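Local coordinates for SH2 domain-containing protein 3C (Homo sapiens, PDB 3T6G), which acts as an adapter in cell adhesion and migration signalling, here its C-terminal Cdc25-homology domain, whose closed conformation prevents canonical nucleotide exchange but is required to bind BCAR1, at residues Trp82-Leu87 and Pro207-Leu212; Ser23-Arg28 and Thr279-Arg284; Arg51-His56 and Ile132-Glu137; Glu122-Leu127 and Glu164-Thr169. The protein carries 2 engineered substitutions. All blocks are in the same frame, centred on the assembly; numbering follows the deposited sequence.

Interaction 1 (Trp82-Leu87 and Pro207-Leu212); sequences WGMELL and PHVLPL
Met84 sends CG away from its own carbonyl carbon (chi1 -75°) and then bends at chi2 and again at chi3, a curl that brings SD across to Pro207. Leu87 takes a different first step: with chi1 at 47°, its CG lies between the backbone N and the carbonyl carbon, and the two methyls are carried toward Val209 and Leu212. Together they form an apolar seam in the all-helical Cdc25-homology (Ras-GEF) domain, joining the short helix 83-86 to the approach and first turn of helix 210-215.

The sulfur is the main contact point of Met84. It meets the CG-CD edge of the pyrrolidine ring, 3.6 Å from Pro207 CG and equally near CD, while Val209 CG1 touches it at 4.0 Å. A flexible, unbranched thioether suits this place because it can bend to the outline of a rigid proline. Val209, at the N-cap position, is branched at CB, which keeps both methyls close to the backbone; CG2 is a looser neighbour of Leu87 CD2 at 4.4 Å.

No hydrogen bond spans the two segments, and every residue that touches is buried. Val249 of helix 236-250 packs on both Met84 and Pro207, and Leu95 and Leu99 of helix 93-115 pack on Leu87. Glu85 belongs to another face of its helix, where OE2 forms a salt bridge with a basic side chain of the chain of another protein. At the Leu212 end of the seam the two leucines meet obliquely through single methyls, Leu87 CD1 lying 3.9 Å from Leu212 CD2.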
# COMPACT_ATOMS: atom_id res chain seq x y z
N TRP A 82 6.48 14.43 0.78
CA TRP A 82 6.38 13.13 1.47
C TRP A 82 6.02 11.94 0.58
O TRP A 82 5.27 12.08 -0.39
CB TRP A 82 5.34 13.25 2.57
CG TRP A 82 5.66 14.36 3.51
CD1 TRP A 82 4.90 15.48 3.76
CD2 TRP A 82 6.83 14.48 4.33
NE1 TRP A 82 5.53 16.29 4.68
CE2 TRP A 82 6.71 15.69 5.05
CE3 TRP A 82 7.95 13.67 4.53
CZ2 TRP A 82 7.68 16.12 5.95
CZ3 TRP A 82 8.92 14.09 5.45
CH2 TRP A 82 8.78 15.31 6.14
N GLY A 83 6.56 10.78 0.90
CA GLY A 83 6.27 9.55 0.16
C GLY A 83 4.78 9.23 0.17
O GLY A 83 4.27 8.58 -0.74
N MET A 84 4.08 9.68 1.20
CA MET A 84 2.66 9.42 1.27
C MET A 84 1.98 10.11 0.12
O MET A 84 1.07 9.54 -0.49
CB MET A 84 2.06 9.90 2.60
CG MET A 84 2.38 9.02 3.83
SD MET A 84 1.95 7.26 3.65
CE MET A 84 3.46 6.60 3.00
N GLU A 85 2.42 11.33 -0.17
CA GLU A 85 1.91 12.10 -1.30
C GLU A 85 2.37 11.46 -2.59
O GLU A 85 1.59 11.26 -3.52
CB GLU A 85 2.37 13.54 -1.23
CG GLU A 85 1.99 14.37 -2.43
CD GLU A 85 1.87 15.84 -2.09
OE1 GLU A 85 2.20 16.19 -0.93
OE2 GLU A 85 1.45 16.65 -2.96
N LEU A 86 3.64 11.08 -2.63
CA LEU A 86 4.21 10.50 -3.84
C LEU A 86 3.44 9.29 -4.35
O LEU A 86 3.33 9.08 -5.55
CB LEU A 86 5.69 10.15 -3.67
CG LEU A 86 6.28 9.57 -4.97
CD1 LEU A 86 6.19 10.62 -6.08
CD2 LEU A 86 7.72 9.08 -4.84
N LEU A 87 2.91 8.47 -3.44
CA LEU A 87 2.29 7.22 -3.89
C LEU A 87 0.85 7.32 -4.43
O LEU A 87 0.28 6.32 -4.85
CB LEU A 87 2.44 6.10 -2.84
CG LEU A 87 2.12 6.40 -1.38
CD1 LEU A 87 0.63 6.53 -1.21
CD2 LEU A 87 2.65 5.30 -0.51
N PRO A 207 -0.11 5.24 7.74
CA PRO A 207 -1.54 5.02 7.55
C PRO A 207 -1.78 3.78 6.71
O PRO A 207 -0.82 3.21 6.14
CB PRO A 207 -1.96 6.23 6.74
CG PRO A 207 -0.76 6.45 5.85
CD PRO A 207 0.43 6.18 6.74
N HIS A 208 -3.03 3.37 6.61
CA HIS A 208 -3.37 2.20 5.81
C HIS A 208 -3.42 2.60 4.32
O HIS A 208 -4.31 3.33 3.89
CB HIS A 208 -4.71 1.61 6.31
CG HIS A 208 -5.05 0.27 5.72
ND1 HIS A 208 -4.11 -0.71 5.53
CD2 HIS A 208 -6.22 -0.23 5.28
CE1 HIS A 208 -4.68 -1.77 4.98
NE2 HIS A 208 -5.97 -1.51 4.82
N VAL A 209 -2.45 2.14 3.54
CA VAL A 209 -2.34 2.53 2.13
C VAL A 209 -2.29 1.31 1.21
O VAL A 209 -2.13 1.46 0.00
CB VAL A 209 -1.05 3.40 1.83
CG1 VAL A 209 -0.96 4.61 2.74
CG2 VAL A 209 0.22 2.58 1.96
N LEU A 210 -2.40 0.10 1.76
CA LEU A 210 -2.38 -1.08 0.89
C LEU A 210 -3.59 -1.21 -0.06
O LEU A 210 -3.43 -1.58 -1.22
CB LEU A 210 -2.14 -2.38 1.65
CG LEU A 210 -0.76 -2.85 1.22
CD1 LEU A 210 0.28 -2.25 2.15
CD2 LEU A 210 -0.66 -4.35 1.17
N PRO A 211 -4.79 -0.92 0.42
CA PRO A 211 -5.85 -0.93 -0.60
C PRO A 211 -5.50 0.03 -1.74
O PRO A 211 -5.41 -0.43 -2.87
CB PRO A 211 -7.07 -0.46 0.18
CG PRO A 211 -6.84 -1.00 1.54
CD PRO A 211 -5.35 -0.86 1.78
N LEU A 212 -5.30 1.31 -1.44
CA LEU A 212 -4.91 2.28 -2.47
C LEU A 212 -3.81 1.80 -3.45
O LEU A 212 -4.01 1.77 -4.65
CB LEU A 212 -4.43 3.56 -1.82
CG LEU A 212 -3.78 4.56 -2.79
CD1 LEU A 212 -4.84 5.13 -3.76
CD2 LEU A 212 -3.11 5.68 -2.02

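Interaction 2 (Ser23-Arg28 and Thr279-Arg284); sequences SLLIPR and TEFQMR
Arg284, though a charged residue, is buried, and its guanidinium reaches from helix 279-287 into the backbone of the irregular segment 23-28. NH1 makes a weak, bent hydrogen bond to the carbonyl oxygen of Arg28, 3.3 Å from NH1 to O with an N-H...O angle of 127°. Pro27 O lies near the guanidinium plane, at its edge, 3.6 Å from NH1. The stronger partner of NH1 is Asn30 OD1, and NE and NH2 add weak bonds to the carbonyls of Pro18 and Ala19. Its several N-H groups suit arginine to a loop offering mainly carbonyl oxygens.

Beside this polar grip the contact is apolar. Ile26 has the largest buried share, fitting between Phe281 and Arg284: CG2 lies against NH1 of Arg284, whereas the modelled approach of CD1 to the neighbouring ring is too short to rely on in detail. CB of Leu25 touches the same ring at Phe281 CE1, 4.1 Å away. Phe281 places its ring there with CG opposite the backbone N (chi1 164°). Replacing Phe281 with alanine would probably open a gap beside Leu25 and Ile26, leaving this part of the loop poorly anchored.

The ring of Phe281 also meets Met109 of helix 93-115, Val41 of helix 35-46 and Glu275 of helix 271-276, so the N-terminal loop closes over a junction of four helices of the all-helical Ras-GEF (Cdc25-homology) domain.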
# COMPACT_ATOMS: atom_id res chain seq x y z
N SER A 23 26.87 -7.57 3.75
CA SER A 23 26.81 -7.50 5.22
C SER A 23 27.58 -8.67 5.84
O SER A 23 28.10 -9.52 5.11
CB SER A 23 25.37 -7.56 5.71
OG SER A 23 25.31 -7.61 7.12
N LEU A 24 27.64 -8.72 7.17
CA LEU A 24 28.26 -9.85 7.87
C LEU A 24 27.32 -11.05 7.89
O LEU A 24 27.76 -12.20 7.89
CB LEU A 24 28.63 -9.48 9.31
CG LEU A 24 29.93 -8.74 9.59
CD1 LEU A 24 29.98 -8.40 11.07
CD2 LEU A 24 31.18 -9.56 9.21
N LEU A 25 26.02 -10.76 7.93
CA LEU A 25 24.98 -11.78 7.85
C LEU A 25 24.89 -12.36 6.45
O LEU A 25 24.85 -13.57 6.28
CB LEU A 25 23.64 -11.15 8.21
CG LEU A 25 23.25 -11.13 9.68
CD1 LEU A 25 24.46 -11.22 10.58
CD2 LEU A 25 22.36 -9.92 10.02
N ILE A 26 24.85 -11.50 5.44
CA ILE A 26 24.73 -11.98 4.07
C ILE A 26 26.01 -11.85 3.25
O ILE A 26 26.30 -10.78 2.72
CB ILE A 26 23.57 -11.29 3.34
CG1 ILE A 26 22.33 -12.15 3.46
CG2 ILE A 26 23.92 -11.05 1.87
CD1 ILE A 26 21.47 -11.77 4.62
N PRO A 27 26.77 -12.96 3.12
CA PRO A 27 28.04 -12.99 2.38
C PRO A 27 27.82 -12.97 0.87
O PRO A 27 26.69 -13.16 0.42
CB PRO A 27 28.70 -14.30 2.84
CG PRO A 27 27.55 -15.18 3.16
CD PRO A 27 26.45 -14.29 3.69
N ARG A 28 28.89 -12.77 0.10
CA ARG A 28 28.77 -12.49 -1.33
C ARG A 28 27.79 -13.39 -2.09
O ARG A 28 26.79 -12.91 -2.61
CB ARG A 28 30.14 -12.49 -2.02
CG ARG A 28 30.08 -12.17 -3.51
CD ARG A 28 31.36 -11.48 -3.98
NE ARG A 28 31.40 -10.08 -3.55
CZ ARG A 28 32.43 -9.26 -3.75
NH1 ARG A 28 33.53 -9.69 -4.37
NH2 ARG A 28 32.36 -8.01 -3.32
N THR A 279 14.21 -5.22 3.44
CA THR A 279 13.67 -6.01 2.31
C THR A 279 14.76 -6.64 1.45
O THR A 279 14.66 -7.81 1.05
CB THR A 279 12.77 -5.17 1.39
OG1 THR A 279 11.67 -4.65 2.14
CG2 THR A 279 12.26 -6.04 0.25
N GLU A 280 15.81 -5.87 1.18
CA GLU A 280 17.00 -6.41 0.53
C GLU A 280 17.58 -7.59 1.30
O GLU A 280 17.92 -8.62 0.72
CB GLU A 280 18.06 -5.32 0.38
CG GLU A 280 17.53 -3.98 -0.14
CD GLU A 280 18.56 -3.20 -0.95
OE1 GLU A 280 18.45 -1.96 -1.06
OE2 GLU A 280 19.48 -3.83 -1.51
N PHE A 281 17.70 -7.45 2.62
CA PHE A 281 18.18 -8.57 3.43
C PHE A 281 17.24 -9.77 3.24
O PHE A 281 17.67 -10.91 3.01
CB PHE A 281 18.29 -8.18 4.91
CG PHE A 281 18.42 -9.37 5.83
CD1 PHE A 281 19.65 -9.98 6.05
CD2 PHE A 281 17.30 -9.88 6.49
CE1 PHE A 281 19.76 -11.09 6.90
CE2 PHE A 281 17.40 -10.98 7.35
CZ PHE A 281 18.63 -11.59 7.55
N GLN A 282 15.94 -9.50 3.32
CA GLN A 282 14.96 -10.57 3.16
C GLN A 282 15.01 -11.25 1.80
O GLN A 282 15.09 -12.47 1.72
CB GLN A 282 13.57 -10.08 3.52
CG GLN A 282 13.54 -9.64 4.99
CD GLN A 282 12.24 -9.04 5.41
OE1 GLN A 282 11.33 -8.89 4.60
NE2 GLN A 282 12.13 -8.67 6.67
N MET A 283 15.00 -10.46 0.73
CA MET A 283 15.06 -11.05 -0.59
C MET A 283 16.24 -12.01 -0.72
O MET A 283 16.09 -13.14 -1.15
CB MET A 283 15.09 -9.96 -1.67
CG MET A 283 13.83 -9.12 -1.65
SD MET A 283 13.90 -7.70 -2.75
CE MET A 283 13.76 -8.54 -4.35
N ARG A 284 17.42 -11.56 -0.30
CA ARG A 284 18.63 -12.39 -0.33
C ARG A 284 18.53 -13.62 0.57
O ARG A 284 18.91 -14.74 0.17
CB ARG A 284 19.83 -11.56 0.08
CG ARG A 284 20.39 -10.71 -1.05
CD ARG A 284 21.20 -11.59 -1.96
NE ARG A 284 22.25 -10.82 -2.60
CZ ARG A 284 23.54 -10.91 -2.30
NH1 ARG A 284 23.95 -11.76 -1.37
NH2 ARG A 284 24.41 -10.15 -2.95

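Interaction 3 (Arg51-His56 and Ile132-Glu137); sequences RTLARH and IQLAAE
Arg51 and Glu137 carry the ionic part of the contact, a two-pronged salt bridge in which the guanidinium is used side-on. NE donates to Glu137 OE1 at 2.7 Å, nearly straight at 169°, and Arg51 NH2 donates to Glu137 OE2 at 2.8 Å. The two planes are turned 48° apart: OE1 is approached from above the carboxylate plane, whereas OE2 is met on its syn side. The bend of Glu137 at chi2 folds the carboxylate back toward the first turn of the other helix. OE1 also bonds to Thr141 OG1, so a second partner fixes the acid that positions the arginine.

The apolar part lies deeper. Leu134 presses CD1 on both CA and CB of Ala54, each at 3.6 Å, and brushes Leu53 CB. Ala54 CB also faces Glu137 CB at 3.9 Å. Alanine suits the crossing, since its single methyl permits close backbones.

The axes of the two short helical segments approach to 8.6 Å and cross at 54°. Such packing, a small residue at the crossing and a salt bridge beside it, on the more exposed side, joins helices 50-64 and 121-140 within the helical bundle of the Ras-GEF fold.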
# COMPACT_ATOMS: atom_id res chain seq x y z
N ARG A 51 7.59 -5.38 21.45
CA ARG A 51 7.59 -3.93 21.34
C ARG A 51 8.83 -3.39 20.62
O ARG A 51 8.71 -2.58 19.71
CB ARG A 51 7.40 -3.26 22.70
CG ARG A 51 7.43 -1.74 22.62
CD ARG A 51 6.75 -1.10 23.82
NE ARG A 51 5.36 -1.50 23.96
CZ ARG A 51 4.65 -1.39 25.08
NH1 ARG A 51 5.21 -0.89 26.18
NH2 ARG A 51 3.39 -1.79 25.12
N THR A 52 10.02 -3.85 21.00
CA THR A 52 11.21 -3.42 20.30
C THR A 52 11.28 -4.00 18.87
O THR A 52 11.84 -3.40 17.97
CB THR A 52 12.52 -3.61 21.16
OG1 THR A 52 13.25 -4.78 20.74
CG2 THR A 52 12.18 -3.73 22.62
N LEU A 53 10.70 -5.17 18.65
CA LEU A 53 10.57 -5.67 17.30
C LEU A 53 9.79 -4.62 16.50
O LEU A 53 10.15 -4.29 15.38
CB LEU A 53 9.81 -6.99 17.29
CG LEU A 53 10.68 -8.22 17.49
CD1 LEU A 53 10.04 -9.38 16.78
CD2 LEU A 53 12.12 -7.97 16.98
N ALA A 54 8.74 -4.10 17.13
CA ALA A 54 7.82 -3.19 16.47
C ALA A 54 8.50 -1.87 16.17
O ALA A 54 8.37 -1.33 15.08
CB ALA A 54 6.58 -2.95 17.33
N ARG A 55 9.23 -1.35 17.15
CA ARG A 55 9.93 -0.10 16.97
C ARG A 55 10.90 -0.24 15.81
O ARG A 55 11.03 0.66 14.98
CB ARG A 55 10.66 0.31 18.23
CG ARG A 55 9.82 1.12 19.19
CD ARG A 55 10.70 1.72 20.29
NE ARG A 55 9.98 1.89 21.54
CZ ARG A 55 10.07 1.06 22.58
NH1 ARG A 55 10.87 0.01 22.53
NH2 ARG A 55 9.36 1.30 23.68
N HIS A 56 11.58 -1.37 15.74
CA HIS A 56 12.55 -1.55 14.68
C HIS A 56 11.97 -1.54 13.26
O HIS A 56 12.53 -0.87 12.39
CB HIS A 56 13.40 -2.78 14.93
CG HIS A 56 14.48 -2.55 15.94
ND1 HIS A 56 14.20 -2.19 17.24
CD2 HIS A 56 15.83 -2.56 15.83
CE1 HIS A 56 15.33 -2.01 17.89
NE2 HIS A 56 16.34 -2.24 17.06
N ILE A 132 1.50 -12.28 17.15
CA ILE A 132 0.28 -11.53 17.47
C ILE A 132 0.54 -10.31 18.34
O ILE A 132 -0.01 -9.23 18.10
CB ILE A 132 -0.78 -12.46 18.13
CG1 ILE A 132 -1.39 -13.40 17.09
CG2 ILE A 132 -1.90 -11.67 18.84
CD1 ILE A 132 -1.91 -14.69 17.69
N GLN A 133 1.36 -10.47 19.38
CA GLN A 133 1.80 -9.35 20.19
C GLN A 133 2.50 -8.30 19.29
O GLN A 133 2.25 -7.10 19.42
CB GLN A 133 2.74 -9.82 21.30
CG GLN A 133 2.06 -10.63 22.44
OE1 GLN A 133 4.18 -11.31 23.41
NE2 GLN A 133 2.55 -10.69 24.82
N LEU A 134 3.35 -8.74 18.37
CA LEU A 134 3.95 -7.81 17.43
C LEU A 134 2.87 -7.05 16.64
O LEU A 134 2.96 -5.83 16.47
CB LEU A 134 4.93 -8.50 16.46
CG LEU A 134 5.45 -7.58 15.34
CD1 LEU A 134 5.90 -6.23 15.91
CD2 LEU A 134 6.58 -8.21 14.49
N ALA A 135 1.86 -7.76 16.16
CA ALA A 135 0.81 -7.09 15.39
C ALA A 135 -0.00 -6.15 16.27
O ALA A 135 -0.42 -5.08 15.82
CB ALA A 135 -0.10 -8.10 14.71
N ALA A 136 -0.22 -6.52 17.53
CA ALA A 136 -0.95 -5.62 18.42
C ALA A 136 -0.12 -4.37 18.72
O ALA A 136 -0.67 -3.27 18.84
CB ALA A 136 -1.38 -6.35 19.74
N GLU A 137 1.19 -4.54 18.85
CA GLU A 137 2.07 -3.41 19.13
C GLU A 137 2.17 -2.46 17.92
O GLU A 137 2.00 -1.25 18.03
CB GLU A 137 3.46 -3.91 19.53
CG GLU A 137 3.54 -4.46 20.93
CD GLU A 137 3.43 -3.36 21.97
OE1 GLU A 137 3.98 -2.27 21.73
OE2 GLU A 137 2.79 -3.59 23.01

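Interaction 4 (Glu122-Leu127 and Glu164-Thr169); sequences EERAAL and EQTWVT
Thr166, Ala125 and Arg124 carry most of the crossing between helices 121-140 and 164-173, two members of the all-helical Ras-GEF fold whose short segments meet at 65° with their axes only 8.3 Å apart. Thr166 gives the largest share of buried surface and works with both of its branches. Its OG1, opposite the carbonyl carbon (chi1 -48°), turns to Arg124, while CG2 is directed at the backbone of Ala125.

Arg124 comes across Thr166 at roughly a right angle, its chain bent at chi2 and chi3. NE donates to Thr166 OG1 over 2.9 Å with an angle of 153°, and the oxygen sits near the guanidinium plane, at its edge. Both residues converge on Glu315 as well: its OE2 forms a salt bridge with Arg124 NH2 and a hydrogen bond with Thr166 OG1, while OE1 accepts from the backbone N of Gln165. NH1 of Arg124 is held by Ser117 O. Arginine fits here because its separate N-H groups can serve a hydroxyl, a carboxylate and a carbonyl together. A leucine in its place would lose all of these bonds and is likely to leave the carboxylate of Glu315 without its positive mate and Thr166 OG1 without a donor.

Ala125 occupies the closest approach, its CA 5.0 Å from Thr166 CA, a spacing that favours a side chain of one carbon. Its CB points to the other helix and meets Thr169 OG1 at 3.6 Å, and the methyl CG2 of Thr166 lies 3.5 Å from Ala125 N.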
# COMPACT_ATOMS: atom_id res chain seq x y z
N GLU A 122 3.88 -26.69 20.73
CA GLU A 122 3.86 -25.88 21.94
C GLU A 122 4.82 -24.66 21.91
O GLU A 122 4.44 -23.57 22.33
CB GLU A 122 4.16 -26.76 23.14
CG GLU A 122 3.69 -26.21 24.46
CD GLU A 122 3.87 -27.22 25.58
OE1 GLU A 122 4.96 -27.21 26.20
OE2 GLU A 122 2.92 -28.03 25.80
N GLU A 123 6.04 -24.85 21.42
CA GLU A 123 6.94 -23.72 21.17
C GLU A 123 6.41 -22.81 20.08
O GLU A 123 6.40 -21.58 20.23
CB GLU A 123 8.32 -24.20 20.72
CG GLU A 123 9.19 -24.77 21.81
CD GLU A 123 10.48 -25.33 21.25
OE1 GLU A 123 11.12 -24.63 20.41
OE2 GLU A 123 10.82 -26.49 21.62
N ARG A 124 5.99 -23.42 18.97
CA ARG A 124 5.37 -22.70 17.87
C ARG A 124 4.21 -21.82 18.33
O ARG A 124 4.12 -20.66 17.92
CB ARG A 124 4.89 -23.67 16.82
CG ARG A 124 5.85 -23.87 15.70
CD ARG A 124 5.06 -24.09 14.44
NE ARG A 124 4.10 -25.16 14.64
CZ ARG A 124 4.44 -26.43 14.83
NH1 ARG A 124 5.72 -26.76 14.84
NH2 ARG A 124 3.50 -27.35 15.00
N ALA A 125 3.32 -22.36 19.17
CA ALA A 125 2.21 -21.57 19.68
C ALA A 125 2.70 -20.31 20.36
O ALA A 125 2.17 -19.23 20.12
CB ALA A 125 1.33 -22.40 20.66
N ALA A 126 3.72 -20.45 21.19
CA ALA A 126 4.31 -19.31 21.90
C ALA A 126 4.91 -18.27 20.94
O ALA A 126 4.77 -17.07 21.13
CB ALA A 126 5.36 -19.79 22.88
N LEU A 127 5.57 -18.76 19.90
CA LEU A 127 6.05 -17.90 18.81
C LEU A 127 4.89 -17.23 18.05
O LEU A 127 4.94 -16.04 17.73
CB LEU A 127 6.90 -18.72 17.84
CG LEU A 127 7.48 -17.92 16.66
CD1 LEU A 127 7.88 -16.53 17.11
CD2 LEU A 127 8.66 -18.64 16.04
N GLU A 164 -3.21 -26.66 12.97
CA GLU A 164 -4.29 -26.81 13.92
C GLU A 164 -3.77 -27.07 15.32
O GLU A 164 -4.26 -26.49 16.29
CB GLU A 164 -5.21 -27.95 13.49
CG GLU A 164 -6.54 -27.92 14.22
CD GLU A 164 -7.36 -29.14 13.92
OE1 GLU A 164 -8.43 -29.30 14.54
OE2 GLU A 164 -6.91 -29.94 13.07
N GLN A 165 -2.77 -27.95 15.42
CA GLN A 165 -2.14 -28.22 16.70
C GLN A 165 -1.66 -26.91 17.32
O GLN A 165 -1.89 -26.68 18.51
CB GLN A 165 -0.95 -29.18 16.55
CG GLN A 165 -1.33 -30.64 16.30
CD GLN A 165 -0.13 -31.58 16.41
OE1 GLN A 165 0.59 -31.57 17.41
NE2 GLN A 165 0.10 -32.38 15.37
N THR A 166 -1.02 -26.06 16.51
CA THR A 166 -0.50 -24.78 16.99
C THR A 166 -1.62 -23.84 17.47
O THR A 166 -1.54 -23.27 18.55
CB THR A 166 0.37 -24.06 15.93
OG1 THR A 166 1.32 -24.98 15.37
CG2 THR A 166 1.11 -22.88 16.53
N TRP A 167 -2.68 -23.70 16.66
CA TRP A 167 -3.81 -22.85 17.05
C TRP A 167 -4.60 -23.34 18.27
O TRP A 167 -4.95 -22.55 19.15
CB TRP A 167 -4.76 -22.60 15.86
CG TRP A 167 -4.10 -21.78 14.87
CD1 TRP A 167 -3.40 -22.21 13.78
CD2 TRP A 167 -4.00 -20.35 14.87
NE1 TRP A 167 -2.89 -21.14 13.10
CE2 TRP A 167 -3.24 -19.98 13.75
CE3 TRP A 167 -4.48 -19.34 15.72
CZ2 TRP A 167 -2.94 -18.65 13.44
CZ3 TRP A 167 -4.20 -18.02 15.42
CH2 TRP A 167 -3.44 -17.68 14.29
N VAL A 168 -4.88 -24.64 18.33
CA VAL A 168 -5.53 -25.21 19.50
C VAL A 168 -4.71 -24.89 20.75
O VAL A 168 -5.23 -24.38 21.74
CB VAL A 168 -5.70 -26.74 19.39
CG1 VAL A 168 -5.94 -27.33 20.77
CG2 VAL A 168 -6.82 -27.10 18.43
N THR A 169 -3.42 -25.19 20.69
CA THR A 169 -2.56 -24.94 21.84
C THR A 169 -2.38 -23.44 22.15
O THR A 169 -2.16 -23.09 23.31
CB THR A 169 -1.23 -25.74 21.77
OG1 THR A 169 -0.21 -25.09 22.54
CG2 THR A 169 -0.77 -25.90 20.37

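The four contacts fasten separate parts of one helical domain, and none touches another. Interactions 3 and 4 are the nearest pair: both use helix 121-140, their centres lie 19 Å apart and their nearest atoms about 5 Å, so this helix is gripped at two places along its length. Interaction 1 lies across the chain's centre from interaction 4, with 35 Å between their centres, yet its segments alternate in sequence with those of interaction 3, 21 Å away. Interaction 2 brings together the most distant parts of the sequence and encloses the other three along the chain; its centre is 22 Å from that of interaction 3. Only interaction 1 has a residue bonded to the other protein.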